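Local coordinates for protein N-acetyltransferase (Escherichia coli, PDB 6GTQ) that probably transfers an acetyl group from acetyl-CoA to an amino group of its substrate, as in other GNAT-family acetyltransferases, at residues Asp17-Phe23 / Glu58-Tyr64; Glu10-Asp14 / Leu38-Arg43. The protein carries 1 engineered substitution. All coordinates share one frame; numbering follows the deposited sequence.

Contact 1 of 2, residues Asp17-Phe23 / Glu58-Tyr64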
ATOM      1  N   ASP A  17       6.054  20.162  -9.452  1.00 58.06           N
ATOM      2  CA  ASP A  17       4.889  20.789  -8.814  1.00 57.73           C
ATOM      3  C   ASP A  17       3.617  19.985  -9.109  1.00 60.99           C
ATOM      4  O   ASP A  17       3.417  19.513 -10.234  1.00 61.11           O
ATOM      5  CB  ASP A  17       4.726  22.258  -9.240  1.00 61.03           C
ATOM      6  CG  ASP A  17       5.774  23.211  -8.693  1.00 70.16           C
ATOM      7  OD1 ASP A  17       6.293  22.957  -7.586  1.00 69.02           O
ATOM      8  OD2 ASP A  17       6.054  24.229  -9.361  1.00 81.54           O
ATOM      9  N   TYR A  18       2.763  19.831  -8.084  1.00 56.79           N
ATOM     10  CA  TYR A  18       1.531  19.046  -8.138  1.00 56.12           C
ATOM     11  C   TYR A  18       0.276  19.839  -7.780  1.00 63.07           C
ATOM     12  O   TYR A  18       0.334  20.727  -6.926  1.00 63.03           O
ATOM     13  CB  TYR A  18       1.669  17.846  -7.194  1.00 54.98           C
ATOM     14  CG  TYR A  18       2.669  16.814  -7.665  1.00 55.07           C
ATOM     15  CD1 TYR A  18       4.015  16.904  -7.318  1.00 55.37           C
ATOM     16  CD2 TYR A  18       2.268  15.736  -8.455  1.00 56.07           C
ATOM     17  CE1 TYR A  18       4.942  15.957  -7.757  1.00 54.85           C
ATOM     18  CE2 TYR A  18       3.183  14.776  -8.887  1.00 56.31           C
ATOM     19  CZ  TYR A  18       4.519  14.894  -8.542  1.00 62.83           C
ATOM     20  OH  TYR A  18       5.412  13.947  -8.978  1.00 66.68           O
ATOM     21  N   ASP A  19      -0.864  19.511  -8.429  1.00 61.70           N
ATOM     22  CA  ASP A  19      -2.149  20.136  -8.123  1.00 63.58           C
ATOM     23  C   ASP A  19      -2.840  19.236  -7.098  1.00 66.53           C
ATOM     24  O   ASP A  19      -3.362  18.172  -7.437  1.00 65.82           O
ATOM     25  CB  ASP A  19      -2.994  20.387  -9.381  1.00 67.82           C
ATOM     26  CG  ASP A  19      -4.172  21.305  -9.122  1.00 84.31           C
ATOM     27  OD1 ASP A  19      -3.944  22.456  -8.667  1.00 88.11           O
ATOM     28  OD2 ASP A  19      -5.318  20.881  -9.374  1.00 89.85           O
ATOM     29  N   LEU A  20      -2.766  19.629  -5.824  1.00 62.72           N
ATOM     30  CA  LEU A  20      -3.354  18.844  -4.731  1.00 61.70           C
ATOM     31  C   LEU A  20      -4.544  19.450  -3.967  1.00 67.84           C
ATOM     32  O   LEU A  20      -5.403  18.716  -3.481  1.00 67.72           O
ATOM     33  CB  LEU A  20      -2.264  18.467  -3.720  1.00 59.93           C
ATOM     34  CG  LEU A  20      -1.138  17.535  -4.174  1.00 61.92           C
ATOM     35  CD1 LEU A  20      -0.814  17.739  -5.645  1.00 61.83           C
ATOM     36  CD2 LEU A  20       0.099  17.755  -3.321  1.00 61.69           C
ATOM     37  N   GLN A  21      -4.595  20.775  -3.860  1.00 67.09           N
ATOM     38  CA  GLN A  21      -5.683  21.454  -3.140  1.00 70.17           C
ATOM     39  C   GLN A  21      -7.098  20.929  -3.414  1.00 76.34           C
ATOM     40  O   GLN A  21      -7.887  20.827  -2.473  1.00 77.61           O
ATOM     41  CB  GLN A  21      -5.637  22.976  -3.370  1.00 73.71           C
ATOM     42  CG  GLN A  21      -4.481  23.697  -2.644  1.00 92.98           C
ATOM     43  CD  GLN A  21      -4.420  23.514  -1.134  1.00109.75           C
ATOM     44  OE1 GLN A  21      -3.339  23.354  -0.550  1.00100.28           O
ATOM     45  NE2 GLN A  21      -5.566  23.542  -0.463  1.00106.64           N
ATOM     46  N   ARG A  22      -7.414  20.592  -4.678  1.00 73.48           N
ATOM     47  CA  ARG A  22      -8.735  20.101  -5.077  1.00 75.28           C
ATOM     48  C   ARG A  22      -9.066  18.673  -4.603  1.00 75.64           C
ATOM     49  O   ARG A  22     -10.250  18.338  -4.535  1.00 77.85           O
ATOM     50  CB  ARG A  22      -8.909  20.217  -6.598  1.00 78.74           C
ATOM     51  N   PHE A  23      -8.041  17.841  -4.284  1.00 67.24           N
ATOM     52  CA  PHE A  23      -8.189  16.441  -3.858  1.00 64.55           C
ATOM     53  C   PHE A  23      -9.187  16.245  -2.711  1.00 71.41           C
ATOM     54  O   PHE A  23      -9.137  16.977  -1.718  1.00 72.42           O
ATOM     55  CB  PHE A  23      -6.821  15.810  -3.513  1.00 61.95           C
ATOM     56  CG  PHE A  23      -6.850  14.336  -3.143  1.00 60.67           C
ATOM     57  CD1 PHE A  23      -6.736  13.354  -4.120  1.00 61.21           C
ATOM     58  CD2 PHE A  23      -6.957  13.935  -1.814  1.00 61.18           C
ATOM     59  CE1 PHE A  23      -6.771  12.002  -3.779  1.00 60.45           C
ATOM     60  CE2 PHE A  23      -6.995  12.580  -1.478  1.00 62.10           C
ATOM     61  CZ  PHE A  23      -6.894  11.624  -2.462  1.00 59.06           C
ATOM     62  N   GLU A  58       0.259  19.884 -15.520  1.00 77.96           N
ATOM     63  CA  GLU A  58      -0.407  20.368 -14.336  1.00 76.42           C
ATOM     64  C   GLU A  58      -0.356  19.407 -13.166  1.00 76.90           C
ATOM     65  O   GLU A  58      -0.509  19.806 -12.039  1.00 76.54           O
ATOM     66  CB  GLU A  58      -1.845  20.688 -14.693  1.00 30.00           C
ATOM     67  CG  GLU A  58      -2.004  21.830 -15.686  1.00 30.00           C
ATOM     68  CD  GLU A  58      -1.689  21.480 -17.138  1.00 30.00           C
ATOM     69  OE1 GLU A  58      -1.282  20.355 -17.430  1.00 30.00           O
ATOM     70  OE2 GLU A  58      -1.870  22.337 -18.010  1.00 30.00           O
ATOM     71  N   ARG A  59      -0.170  18.133 -13.457  1.00 71.30           N
ATOM     72  CA  ARG A  59      -0.041  17.052 -12.457  1.00 67.84           C
ATOM     73  C   ARG A  59      -1.163  16.924 -11.412  1.00 68.82           C
ATOM     74  O   ARG A  59      -0.893  16.921 -10.212  1.00 67.40           O
ATOM     75  CB  ARG A  59       1.309  17.154 -11.741  1.00 66.35           C
ATOM     76  CG  ARG A  59       2.502  16.782 -12.606  1.00 77.04           C
ATOM     77  CD  ARG A  59       2.598  15.279 -12.800  1.00 90.82           C
ATOM     78  NE  ARG A  59       3.458  14.931 -13.928  1.00 99.11           N
ATOM     79  CZ  ARG A  59       3.237  13.910 -14.749  1.00113.40           C
ATOM     80  NH1 ARG A  59       4.071  13.667 -15.749  1.00 99.60           N
ATOM     81  NH2 ARG A  59       2.180  13.131 -14.568  1.00100.28           N
ATOM     82  N   GLN A  60      -2.411  16.824 -11.864  1.00 64.60           N
ATOM     83  CA  GLN A  60      -3.559  16.771 -10.956  1.00 63.92           C
ATOM     84  C   GLN A  60      -3.641  15.398 -10.254  1.00 64.57           C
ATOM     85  O   GLN A  60      -3.899  14.379 -10.901  1.00 64.53           O
ATOM     86  CB  GLN A  60      -4.849  17.080 -11.725  1.00 68.39           C
ATOM     87  CG  GLN A  60      -6.091  17.194 -10.852  1.00 92.62           C
ATOM     88  CD  GLN A  60      -7.309  17.663 -11.613  1.00119.09           C
ATOM     89  OE1 GLN A  60      -7.240  18.006 -12.802  1.00115.35           O
ATOM     90  NE2 GLN A  60      -8.460  17.674 -10.945  1.00111.86           N
ATOM     91  N   VAL A  61      -3.404  15.379  -8.933  1.00 57.64           N
ATOM     92  CA  VAL A  61      -3.403  14.165  -8.114  1.00 54.79           C
ATOM     93  C   VAL A  61      -4.818  13.687  -7.822  1.00 58.64           C
ATOM     94  O   VAL A  61      -5.608  14.431  -7.234  1.00 60.14           O
ATOM     95  CB  VAL A  61      -2.544  14.330  -6.829  1.00 56.03           C
ATOM     96  CG1 VAL A  61      -2.650  13.106  -5.913  1.00 54.14           C
ATOM     97  CG2 VAL A  61      -1.090  14.610  -7.189  1.00 54.64           C
ATOM     98  N   LEU A  62      -5.121  12.437  -8.217  1.00 52.91           N
ATOM     99  CA  LEU A  62      -6.426  11.812  -8.008  1.00 53.83           C
ATOM    100  C   LEU A  62      -6.347  10.556  -7.122  1.00 56.47           C
ATOM    101  O   LEU A  62      -7.250   9.722  -7.119  1.00 57.28           O
ATOM    102  CB  LEU A  62      -7.134  11.528  -9.354  1.00 55.54           C
ATOM    103  CG  LEU A  62      -7.602  12.759 -10.161  1.00 61.53           C
ATOM    104  CD1 LEU A  62      -8.070  12.355 -11.530  1.00 63.27           C
ATOM    105  CD2 LEU A  62      -8.689  13.540  -9.436  1.00 63.24           C
ATOM    106  N   GLY A  63      -5.284  10.467  -6.345  1.00 50.88           N
ATOM    107  CA  GLY A  63      -5.043   9.342  -5.461  1.00 49.43           C
ATOM    108  C   GLY A  63      -3.586   9.219  -5.101  1.00 52.69           C
ATOM    109  O   GLY A  63      -2.715   9.674  -5.847  1.00 51.95           O
ATOM    110  N   TYR A  64      -3.318   8.611  -3.940  1.00 49.25           N
ATOM    111  CA  TYR A  64      -1.965   8.410  -3.441  1.00 47.19           C
ATOM    112  C   TYR A  64      -1.822   7.226  -2.493  1.00 49.47           C
ATOM    113  O   TYR A  64      -2.807   6.722  -1.941  1.00 51.21           O
ATOM    114  CB  TYR A  64      -1.442   9.695  -2.762  1.00 48.64           C
ATOM    115  CG  TYR A  64      -1.950   9.976  -1.359  1.00 50.72           C
ATOM    116  CD1 TYR A  64      -1.277   9.487  -0.238  1.00 50.04           C
ATOM    117  CD2 TYR A  64      -3.037  10.825  -1.146  1.00 54.17           C
ATOM    118  CE1 TYR A  64      -1.701   9.794   1.056  1.00 51.11           C
ATOM    119  CE2 TYR A  64      -3.452  11.164   0.146  1.00 55.08           C
ATOM    120  CZ  TYR A  64      -2.784  10.637   1.242  1.00 58.94           C
ATOM    121  OH  TYR A  64      -3.184  10.953   2.514  1.00 58.45           O
TER
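Asp19 and Gln60 form a single beta bridge between the loop after strand 8-11 and the residue leading into strand 61-74, at the border of the sheet of what is probably a GNAT fold. Both polar backbone groups of Asp19 are used: its N donates to Arg59 O (3.1 Å) and its O accepts from Val61 N (3.2 Å). This is the pattern of a parallel bridge. On the other edge of this strand, Leu62 and Gly63 share Leu52 as their partner on strand 48-53, a classic beta bulge.

Apolar atoms flank the bonds. Val61 CG2 meets Tyr18 CD2 at 3.8 Å. The Tyr18 ring runs alongside Arg59, touching its CB, and its hydroxyl is satisfied beyond the two segments by Thr13 N and Glu10 OE1. Tyr64 OH is likewise paired, with Leu30 O.

A type I turn, Leu20 to Phe23, is closed by Phe23 N donating to Leu20 O (2.9 Å). Beyond it the Phe23 and Tyr64 rings meet obliquely, their planes 52° apart, with Phe23 CE2 lying 4.1 Å from Tyr64 CE2. With CG anti to the backbone N (chi1 -176°), the Phe23 ring reaches the bulge edge-on, its CE1 lying 3.3 Å from Gly63 N.

Contact 2 of 2, residues Glu10-Asp14 / Leu38-Arg43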
ATOM      1  N   GLU A  10       3.179   7.072 -10.386  1.00 54.48           N
ATOM      2  CA  GLU A  10       4.599   7.379 -10.302  1.00 53.06           C
ATOM      3  C   GLU A  10       4.977   7.803  -8.891  1.00 54.11           C
ATOM      4  O   GLU A  10       4.135   8.307  -8.154  1.00 53.77           O
ATOM      5  CB  GLU A  10       4.985   8.469 -11.330  1.00 55.96           C
ATOM      6  CG  GLU A  10       4.262   9.800 -11.150  1.00 68.63           C
ATOM      7  CD  GLU A  10       4.688  10.954 -12.038  1.00 94.44           C
ATOM      8  OE1 GLU A  10       4.930  12.059 -11.497  1.00 88.70           O
ATOM      9  OE2 GLU A  10       4.758  10.763 -13.275  1.00 94.81           O
ATOM     10  N   ILE A  11       6.247   7.615  -8.522  1.00 49.47           N
ATOM     11  CA  ILE A  11       6.783   8.074  -7.241  1.00 47.94           C
ATOM     12  C   ILE A  11       6.865   9.603  -7.323  1.00 53.84           C
ATOM     13  O   ILE A  11       7.119  10.139  -8.406  1.00 54.95           O
ATOM     14  CB  ILE A  11       8.147   7.394  -6.887  1.00 49.99           C
ATOM     15  CG1 ILE A  11       8.605   7.774  -5.458  1.00 49.54           C
ATOM     16  CG2 ILE A  11       9.261   7.634  -7.952  1.00 50.72           C
ATOM     17  CD1 ILE A  11       9.549   6.843  -4.828  1.00 53.54           C
ATOM     18  N   LEU A  12       6.606  10.299  -6.203  1.00 50.90           N
ATOM     19  CA  LEU A  12       6.659  11.757  -6.123  1.00 51.87           C
ATOM     20  C   LEU A  12       7.994  12.251  -6.683  1.00 57.91           C
ATOM     21  O   LEU A  12       9.025  11.702  -6.323  1.00 56.54           O
ATOM     22  CB  LEU A  12       6.468  12.206  -4.660  1.00 51.58           C
ATOM     23  CG  LEU A  12       6.126  13.682  -4.436  1.00 56.93           C
ATOM     24  CD1 LEU A  12       4.641  13.925  -4.553  1.00 57.80           C
ATOM     25  CD2 LEU A  12       6.599  14.151  -3.089  1.00 58.56           C
ATOM     26  N   THR A  13       7.965  13.205  -7.631  1.00 58.78           N
ATOM     27  CA  THR A  13       9.174  13.745  -8.276  1.00 60.91           C
ATOM     28  C   THR A  13       9.732  14.918  -7.466  1.00 67.82           C
ATOM     29  O   THR A  13       9.044  15.919  -7.265  1.00 68.70           O
ATOM     30  CB  THR A  13       8.919  14.067  -9.763  1.00 70.02           C
ATOM     31  OG1 THR A  13       8.245  12.972 -10.386  1.00 68.49           O
ATOM     32  CG2 THR A  13      10.199  14.385 -10.526  1.00 71.40           C
ATOM     33  N   ASP A  14      10.989  14.777  -7.022  1.00 65.81           N
ATOM     34  CA  ASP A  14      11.764  15.698  -6.180  1.00 66.80           C
ATOM     35  C   ASP A  14      11.716  17.196  -6.553  1.00 70.88           C
ATOM     36  O   ASP A  14      11.712  18.037  -5.647  1.00 70.94           O
ATOM     37  CB  ASP A  14      13.225  15.237  -6.112  1.00 69.85           C
ATOM     38  CG  ASP A  14      13.392  13.921  -5.384  1.00 84.72           C
ATOM     39  OD1 ASP A  14      13.162  13.890  -4.153  1.00 85.97           O
ATOM     40  OD2 ASP A  14      13.742  12.922  -6.044  1.00 92.12           O
ATOM     41  N   LEU A  38       2.588  15.269   3.140  1.00 49.40           N
ATOM     42  CA  LEU A  38       3.096  14.264   2.195  1.00 47.48           C
ATOM     43  C   LEU A  38       4.401  14.649   1.486  1.00 50.59           C
ATOM     44  O   LEU A  38       5.352  13.862   1.517  1.00 50.57           O
ATOM     45  CB  LEU A  38       2.021  13.859   1.158  1.00 47.18           C
ATOM     46  CG  LEU A  38       2.448  12.813   0.115  1.00 49.79           C
ATOM     47  CD1 LEU A  38       1.399  11.766  -0.078  1.00 49.49           C
ATOM     48  CD2 LEU A  38       2.771  13.456  -1.211  1.00 52.33           C
ATOM     49  N   VAL A  39       4.427  15.816   0.813  1.00 46.17           N
ATOM     50  CA  VAL A  39       5.585  16.293   0.053  1.00 45.23           C
ATOM     51  C   VAL A  39       6.822  16.477   0.964  1.00 51.51           C
ATOM     52  O   VAL A  39       7.902  16.006   0.602  1.00 51.17           O
ATOM     53  CB  VAL A  39       5.251  17.552  -0.802  1.00 48.86           C
ATOM     54  CG1 VAL A  39       6.478  18.072  -1.534  1.00 48.47           C
ATOM     55  CG2 VAL A  39       4.133  17.261  -1.802  1.00 48.11           C
ATOM     56  N   ARG A  40       6.667  17.112   2.148  1.00 50.02           N
ATOM     57  CA  ARG A  40       7.822  17.316   3.024  1.00 51.12           C
ATOM     58  C   ARG A  40       8.321  16.013   3.641  1.00 54.49           C
ATOM     59  O   ARG A  40       9.528  15.831   3.715  1.00 54.59           O
ATOM     60  CB  ARG A  40       7.603  18.423   4.074  1.00 54.65           C
ATOM     61  CG  ARG A  40       6.692  18.098   5.248  1.00 69.40           C
ATOM     62  CD  ARG A  40       6.666  19.233   6.256  1.00 79.91           C
ATOM     63  NE  ARG A  40       8.013  19.664   6.639  1.00 88.35           N
ATOM     64  CZ  ARG A  40       8.341  20.150   7.829  1.00103.50           C
ATOM     65  NH1 ARG A  40       9.591  20.513   8.082  1.00 92.96           N
ATOM     66  NH2 ARG A  40       7.424  20.268   8.782  1.00 91.86           N
ATOM     67  N   GLN A  41       7.417  15.080   3.998  1.00 50.21           N
ATOM     68  CA  GLN A  41       7.806  13.782   4.559  1.00 48.60           C
ATOM     69  C   GLN A  41       8.513  12.887   3.549  1.00 49.86           C
ATOM     70  O   GLN A  41       9.438  12.172   3.927  1.00 49.83           O
ATOM     71  CB  GLN A  41       6.627  13.080   5.222  1.00 49.48           C
ATOM     72  CG  GLN A  41       6.319  13.725   6.569  1.00 49.30           C
ATOM     73  CD  GLN A  41       5.262  13.045   7.374  1.00 61.93           C
ATOM     74  OE1 GLN A  41       4.930  11.866   7.183  1.00 59.47           O
ATOM     75  NE2 GLN A  41       4.725  13.784   8.317  1.00 52.43           N
ATOM     76  N   HIS A  42       8.132  12.972   2.265  1.00 44.87           N
ATOM     77  CA  HIS A  42       8.788  12.240   1.187  1.00 43.68           C
ATOM     78  C   HIS A  42      10.182  12.837   0.982  1.00 49.84           C
ATOM     79  O   HIS A  42      11.179  12.126   1.101  1.00 49.07           O
ATOM     80  CB  HIS A  42       7.957  12.304  -0.104  1.00 43.65           C
ATOM     81  CG  HIS A  42       8.606  11.650  -1.292  1.00 46.18           C
ATOM     82  ND1 HIS A  42       8.337  10.339  -1.627  1.00 46.93           N
ATOM     83  CD2 HIS A  42       9.470  12.162  -2.198  1.00 48.01           C
ATOM     84  CE1 HIS A  42       9.053  10.090  -2.711  1.00 46.20           C
ATOM     85  NE2 HIS A  42       9.760  11.154  -3.085  1.00 47.39           N
ATOM     86  N   ARG A  43      10.256  14.156   0.736  1.00 48.48           N
ATOM     87  CA  ARG A  43      11.529  14.847   0.531  1.00 49.53           C
ATOM     88  C   ARG A  43      12.479  14.774   1.730  1.00 55.03           C
ATOM     89  O   ARG A  43      13.693  14.803   1.521  1.00 56.47           O
ATOM     90  CB  ARG A  43      11.302  16.289   0.103  1.00 51.47           C
ATOM     91  CG  ARG A  43      10.714  16.442  -1.294  1.00 60.61           C
ATOM     92  CD  ARG A  43      10.086  17.800  -1.336  1.00 72.01           C
ATOM     93  NE  ARG A  43       9.775  18.285  -2.677  1.00 79.67           N
ATOM     94  CZ  ARG A  43       9.736  19.578  -2.989  1.00 90.02           C
ATOM     95  NH1 ARG A  43      10.024  20.498  -2.074  1.00 62.36           N
ATOM     96  NH2 ARG A  43       9.436  19.959  -4.221  1.00 83.58           N
TER
HETATM   97  O   HOH W   1       8.371  17.607  -5.210  1.00 53.94           O
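Leu12 and His42 face each other with their CA atoms 7.6 Å apart where the backbone leaves strand 8-11 and passes helix 38-43, close enough for side chains to mesh although no clear direct hydrogen bond spans the gap.

Leu12 carries the contact. Its CB sits squarely over one face of the His42 imidazole, 3.8 Å from the centroid and 7° off the ring normal, a CH-pi contact. The two side chains run antiparallel to one another, leaving Leu12 CD2 near His42 CD2 (3.6 Å). The other methyl, CD1, meets Leu38 CD2 one helical turn earlier, and Val39 CG2 lies beside Leu12 CD2. Ile11 approaches the imidazole differently: crossing at about a right angle, it brings CG1 to 3.6 Å from His42 CE1, at the ring edge. The ring gets there because His42 CG stands anti to the backbone N (chi1 176°), projecting it off the helix into the strand end.

Towards Arg43, a water joins the two segments. It lies 2.7 Å from Thr13 O, to which it may donate, and accepts from Arg43 NH2 (2.8 Å), lying in the plane of a guanidinium that has Val39 CG1 over one of its faces.

His42 ND1 is paired with the backbone N of Ala49 on strand 48-53, a bond that helps fix the ring's rotation. An imidazole that accepts there is probably neutral, its proton on NE2; that nitrogen lies 3.4 Å from Leu12 O, and Asp14 OD1, 4.5 Å from NE2, might favour a proton there.

Overall arrangement
From the N terminus, the four segments come in the order 10-14, 17-23, 38-43, 58-64, so the two contacts cross. Contact 2 closes a loop holding helix 28-36 by bringing helix 38-43 back to the end of strand 8-11, outermost within this chain. Contact 1 closes the longer excursion, which includes both helices and strand 48-53, by returning to the start of strand 61-74. The interlocked pair thus ties the end of strand 8-11, helix 38-43 and the start of strand 61-74 together around one end of the sheet, with strand 48-53 lying between the two strands. Their centres are 12 Å apart, and they touch where Tyr64 CD1 packs on Leu38 CD1 at 3.5 Å.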